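Local coordinates for EAL/GGDEF domain protein (Methylococcus capsulatus, PDB 3ICL), which belongs to the GGDEF family of bacterial signalling proteins and has the mixed-sheet alpha/beta fold related to nucleotide cyclases, at residues P30-I44 with I117-P129. The protein carries 1 engineered substitution. Residues are numbered along the deposited sequence; the frame is centred on the assembly and turned at random.
Sequences PVVLLFLDVDNFKSI and IVISVSIGIAVSP
Leu36 and Val121 meet in the closely packed half of an antiparallel strand pair, 32-38 against 121-127, at the centre of the mixed five-stranded sheet of the GGDEF domain. With chi1 at -176° the Leu36 branch swings away from its backbone N and CG comes 3.5 Å from Val121 CG1, while CD1 reaches on to Ile123 CD1. Leu34 lies alongside Ile125, pointing the same way, with its CG 3.7 Å from Ile125 CG1, while Val32 CG1 presses on Ile125 CG2 at 3.6 Å. Helix 50-67 adds Ile64 against Leu36 on this aliphatic face. On the other face Gly124 has no side chain beside Phe35, whose ring turns from the neighbouring strand to pack on Met146 of helix 135-152. The backbones are joined by paired bonds such as Phe35 N to Gly124 O (2.9 Å) and its return partner.

Beyond Val38, which keeps a buried apolar contact with Ile119, the loop residues Asp39, Asn40 and Ser120 are partly open to solvent. The backbone adds a weak bond, Asp39 N to Ser120 O, and the Asn40 amide makes straighter ones: OD1 accepts from Ser120 N at 2.9 Å, the donor standing 57° out of the carbonyl plane. Asp39 OD2 approaches to 2.7 Å from Ser122 OG, whose single proton has a second possible acceptor in Asn156 OD1. Asn40 ND2 in turn donates to Val118 O at 3.1 Å, in the amide plane and on a carbonyl lone pair.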
loop_
_atom_site.group_PDB
_atom_site.type_symbol
_atom_site.label_atom_id
_atom_site.label_comp_id
_atom_site.label_asym_id
_atom_site.label_seq_id
_atom_site.Cartn_x
_atom_site.Cartn_y
_atom_site.Cartn_z
ATOM N N PRO A 30 2.923 -15.098 -8.470
ATOM C CA PRO A 30 3.724 -13.930 -8.821
ATOM C C PRO A 30 3.926 -12.925 -7.703
ATOM O O PRO A 30 3.280 -12.976 -6.657
ATOM C CB PRO A 30 2.929 -13.322 -9.966
ATOM C CG PRO A 30 1.532 -13.479 -9.454
ATOM C CD PRO A 30 1.534 -14.924 -8.941
ATOM N N VAL A 31 4.847 -12.006 -7.943
ATOM C CA VAL A 31 5.103 -10.942 -6.999
ATOM C C VAL A 31 4.097 -9.883 -7.405
ATOM O O VAL A 31 3.888 -9.641 -8.598
ATOM C CB VAL A 31 6.524 -10.363 -7.155
ATOM C CG1 VAL A 31 6.641 -9.070 -6.376
ATOM C CG2 VAL A 31 7.546 -11.368 -6.675
ATOM N N VAL A 32 3.446 -9.279 -6.422
ATOM C CA VAL A 32 2.481 -8.232 -6.704
ATOM C C VAL A 32 2.794 -7.047 -5.811
ATOM O O VAL A 32 3.100 -7.206 -4.627
ATOM C CB VAL A 32 1.036 -8.692 -6.453
ATOM C CG1 VAL A 32 0.069 -7.541 -6.742
ATOM C CG2 VAL A 32 0.716 -9.889 -7.335
ATOM N N LEU A 33 2.716 -5.859 -6.392
ATOM C CA LEU A 33 3.007 -4.633 -5.673
ATOM C C LEU A 33 1.773 -3.743 -5.613
ATOM O O LEU A 33 1.130 -3.484 -6.632
ATOM C CB LEU A 33 4.134 -3.897 -6.391
ATOM C CG LEU A 33 5.159 -3.087 -5.605
ATOM C CD1 LEU A 33 5.831 -3.949 -4.541
ATOM C CD2 LEU A 33 6.187 -2.565 -6.592
ATOM N N LEU A 34 1.429 -3.304 -4.409
ATOM C CA LEU A 34 0.303 -2.400 -4.219
ATOM C C LEU A 34 0.905 -1.082 -3.753
ATOM O O LEU A 34 1.805 -1.069 -2.917
ATOM C CB LEU A 34 -0.674 -2.933 -3.161
ATOM C CG LEU A 34 -1.765 -3.917 -3.615
ATOM C CD1 LEU A 34 -1.145 -5.100 -4.329
ATOM C CD2 LEU A 34 -2.569 -4.373 -2.409
ATOM N N PHE A 35 0.427 0.020 -4.316
ATOM C CA PHE A 35 0.904 1.346 -3.949
ATOM C C PHE A 35 -0.343 2.041 -3.413
ATOM O O PHE A 35 -1.259 2.354 -4.169
ATOM C CB PHE A 35 1.446 2.077 -5.186
ATOM C CG PHE A 35 2.670 2.918 -4.918
ATOM C CD1 PHE A 35 2.647 3.932 -3.961
ATOM C CD2 PHE A 35 3.840 2.716 -5.650
ATOM C CE1 PHE A 35 3.771 4.737 -3.738
ATOM C CE2 PHE A 35 4.974 3.516 -5.435
ATOM C CZ PHE A 35 4.938 4.527 -4.480
ATOM N N LEU A 36 -0.376 2.268 -2.107
ATOM C CA LEU A 36 -1.532 2.875 -1.463
ATOM C C LEU A 36 -1.338 4.343 -1.131
ATOM O O LEU A 36 -0.272 4.763 -0.682
ATOM C CB LEU A 36 -1.869 2.084 -0.199
ATOM C CG LEU A 36 -3.095 2.457 0.631
ATOM C CD1 LEU A 36 -3.534 1.226 1.418
ATOM C CD2 LEU A 36 -2.778 3.610 1.561
ATOM N N ASP A 37 -2.393 5.118 -1.345
ATOM C CA ASP A 37 -2.356 6.549 -1.088
ATOM C C ASP A 37 -3.462 6.909 -0.112
ATOM O O ASP A 37 -4.611 6.495 -0.290
ATOM C CB ASP A 37 -2.592 7.306 -2.397
ATOM C CG ASP A 37 -2.379 8.795 -2.268
ATOM O OD1 ASP A 37 -2.348 9.318 -1.132
ATOM O OD2 ASP A 37 -2.253 9.452 -3.322
ATOM N N VAL A 38 -3.113 7.647 0.935
ATOM C CA VAL A 38 -4.125 8.105 1.876
ATOM C C VAL A 38 -4.487 9.437 1.243
ATOM O O VAL A 38 -3.842 10.460 1.483
ATOM C CB VAL A 38 -3.563 8.303 3.292
ATOM C CG1 VAL A 38 -4.656 8.814 4.218
ATOM C CG2 VAL A 38 -3.027 6.979 3.819
ATOM N N ASP A 39 -5.509 9.392 0.396
ATOM C CA ASP A 39 -5.963 10.551 -0.357
ATOM C C ASP A 39 -6.222 11.843 0.400
ATOM O O ASP A 39 -5.820 12.911 -0.058
ATOM C CB ASP A 39 -7.218 10.197 -1.163
ATOM C CG ASP A 39 -6.984 9.065 -2.152
ATOM O OD1 ASP A 39 -5.820 8.837 -2.549
ATOM O OD2 ASP A 39 -7.974 8.408 -2.542
ATOM N N ASN A 40 -6.888 11.765 1.549
ATOM C CA ASN A 40 -7.205 12.982 2.293
ATOM C C ASN A 40 -6.298 13.261 3.491
ATOM O O ASN A 40 -6.648 14.037 4.381
ATOM C CB ASN A 40 -8.681 12.942 2.731
ATOM C CG ASN A 40 -8.975 11.821 3.711
ATOM O OD1 ASN A 40 -8.235 10.838 3.794
ATOM N ND2 ASN A 40 -10.072 11.956 4.449
ATOM N N PHE A 41 -5.118 12.656 3.501
ATOM C CA PHE A 41 -4.208 12.856 4.614
ATOM C C PHE A 41 -3.764 14.298 4.840
ATOM O O PHE A 41 -3.755 14.770 5.971
ATOM C CB PHE A 41 -2.960 11.986 4.463
ATOM C CG PHE A 41 -2.029 12.090 5.633
ATOM C CD1 PHE A 41 -2.318 11.435 6.825
ATOM C CD2 PHE A 41 -0.888 12.880 5.561
ATOM C CE1 PHE A 41 -1.485 11.563 7.937
ATOM C CE2 PHE A 41 -0.042 13.016 6.670
ATOM C CZ PHE A 41 -0.346 12.354 7.860
ATOM N N LYS A 42 -3.383 14.991 3.774
ATOM C CA LYS A 42 -2.915 16.369 3.905
ATOM C C LYS A 42 -3.909 17.272 4.628
ATOM O O LYS A 42 -3.535 18.021 5.532
ATOM C CB LYS A 42 -2.603 16.964 2.531
ATOM C CG LYS A 42 -2.300 18.456 2.587
ATOM C CD LYS A 42 -2.087 19.050 1.207
ATOM C CE LYS A 42 -2.166 20.567 1.262
ATOM N NZ LYS A 42 -1.220 21.137 2.259
ATOM N N SER A 43 -5.172 17.214 4.225
ATOM C CA SER A 43 -6.190 18.040 4.859
ATOM C C SER A 43 -6.295 17.670 6.336
ATOM O O SER A 43 -6.438 18.545 7.192
ATOM C CB SER A 43 -7.536 17.853 4.164
ATOM O OG SER A 43 -7.917 16.497 4.160
ATOM N N ILE A 44 -6.212 16.374 6.631
ATOM C CA ILE A 44 -6.278 15.897 8.013
ATOM C C ILE A 44 -5.065 16.410 8.779
ATOM O O ILE A 44 -5.193 17.054 9.820
ATOM C CB ILE A 44 -6.249 14.353 8.094
ATOM C CG1 ILE A 44 -7.409 13.758 7.293
ATOM C CG2 ILE A 44 -6.299 13.908 9.560
ATOM C CD1 ILE A 44 -8.766 14.175 7.776
ATOM N N ILE A 117 -12.138 9.999 12.608
ATOM C CA ILE A 117 -11.443 10.268 11.357
ATOM C C ILE A 117 -11.679 9.143 10.353
ATOM O O ILE A 117 -11.505 7.959 10.664
ATOM C CB ILE A 117 -9.916 10.426 11.550
ATOM C CG1 ILE A 117 -9.611 11.605 12.477
ATOM C CG2 ILE A 117 -9.251 10.661 10.198
ATOM C CD1 ILE A 117 -10.127 12.933 11.967
ATOM N N VAL A 118 -12.099 9.526 9.153
ATOM C CA VAL A 118 -12.341 8.574 8.085
ATOM C C VAL A 118 -11.422 8.961 6.932
ATOM O O VAL A 118 -11.518 10.059 6.394
ATOM C CB VAL A 118 -13.816 8.607 7.621
ATOM C CG1 VAL A 118 -14.226 10.031 7.270
ATOM C CG2 VAL A 118 -14.005 7.688 6.423
ATOM N N ILE A 119 -10.502 8.075 6.571
ATOM C CA ILE A 119 -9.594 8.382 5.473
ATOM C C ILE A 119 -10.150 7.838 4.176
ATOM O O ILE A 119 -10.942 6.889 4.179
ATOM C CB ILE A 119 -8.184 7.764 5.670
ATOM C CG1 ILE A 119 -8.298 6.249 5.860
ATOM C CG2 ILE A 119 -7.475 8.432 6.840
ATOM C CD1 ILE A 119 -6.974 5.535 5.891
ATOM N N SER A 120 -9.746 8.458 3.072
ATOM C CA SER A 120 -10.146 8.014 1.741
ATOM C C SER A 120 -8.862 7.373 1.195
ATOM O O SER A 120 -7.770 7.913 1.379
ATOM C CB SER A 120 -10.589 9.208 0.889
ATOM O OG SER A 120 -9.577 10.194 0.840
ATOM N N VAL A 121 -8.992 6.225 0.535
ATOM C CA VAL A 121 -7.828 5.486 0.037
ATOM C C VAL A 121 -7.893 5.103 -1.442
ATOM O O VAL A 121 -8.959 4.774 -1.958
ATOM C CB VAL A 121 -7.653 4.172 0.859
ATOM C CG1 VAL A 121 -6.509 3.343 0.311
ATOM C CG2 VAL A 121 -7.417 4.501 2.330
ATOM N N SER A 122 -6.747 5.149 -2.116
ATOM C CA SER A 122 -6.661 4.758 -3.528
ATOM C C SER A 122 -5.484 3.811 -3.677
ATOM O O SER A 122 -4.389 4.090 -3.191
ATOM C CB SER A 122 -6.456 5.967 -4.441
ATOM O OG SER A 122 -7.666 6.672 -4.642
ATOM N N ILE A 123 -5.711 2.690 -4.352
ATOM C CA ILE A 123 -4.664 1.699 -4.528
ATOM C C ILE A 123 -4.375 1.342 -5.984
ATOM O O ILE A 123 -5.288 1.059 -6.762
ATOM C CB ILE A 123 -5.026 0.393 -3.792
ATOM C CG1 ILE A 123 -5.259 0.679 -2.303
ATOM C CG2 ILE A 123 -3.911 -0.632 -3.985
ATOM C CD1 ILE A 123 -5.707 -0.533 -1.504
ATOM N N GLY A 124 -3.095 1.351 -6.335
ATOM C CA GLY A 124 -2.691 0.977 -7.680
ATOM C C GLY A 124 -2.025 -0.384 -7.579
ATOM O O GLY A 124 -1.276 -0.631 -6.630
ATOM N N ILE A 125 -2.206 -1.188 -8.507
ATOM C CA ILE A 125 -1.636 -2.526 -8.384
ATOM C C ILE A 125 -0.772 -2.930 -9.574
ATOM O O ILE A 125 -1.135 -2.703 -10.733
ATOM C CB ILE A 125 -2.725 -3.629 -8.212
ATOM C CG1 ILE A 125 -3.472 -3.472 -6.882
ATOM C CG2 ILE A 125 -2.067 -5.001 -8.225
ATOM C CD1 ILE A 125 -4.708 -4.333 -6.759
ATOM N N ALA A 126 0.320 -3.532 -9.472
ATOM C CA ALA A 126 1.200 -3.929 -10.567
ATOM C C ALA A 126 1.593 -5.381 -10.342
ATOM O O ALA A 126 2.078 -5.740 -9.272
ATOM C CB ALA A 126 2.434 -3.048 -10.601
ATOM N N VAL A 127 1.378 -6.212 -11.357
ATOM C CA VAL A 127 1.694 -7.635 -11.271
ATOM C C VAL A 127 2.925 -7.982 -12.105
ATOM O O VAL A 127 3.015 -7.612 -13.273
ATOM C CB VAL A 127 0.511 -8.498 -11.780
ATOM C CG1 VAL A 127 0.784 -9.974 -11.514
ATOM C CG2 VAL A 127 -0.783 -8.056 -11.112
ATOM N N SER A 128 3.871 -8.689 -11.500
ATOM C CA SER A 128 5.075 -9.098 -12.214
ATOM C C SER A 128 4.749 -10.395 -12.945
ATOM O O SER A 128 4.082 -11.267 -12.389
ATOM C CB SER A 128 6.226 -9.345 -11.236
ATOM O OG SER A 128 7.415 -9.685 -11.933
ATOM N N PRO A 129 5.240 -10.558 -14.187
ATOM C CA PRO A 129 6.073 -9.619 -14.946
ATOM C C PRO A 129 5.318 -8.688 -15.902
ATOM O O PRO A 129 5.871 -7.692 -16.361
ATOM C CB PRO A 129 7.008 -10.549 -15.700
ATOM C CG PRO A 129 6.069 -11.644 -16.098
ATOM C CD PRO A 129 5.260 -11.889 -14.826
HETATM O O HOH W 1 6.172 -12.551 -10.358
#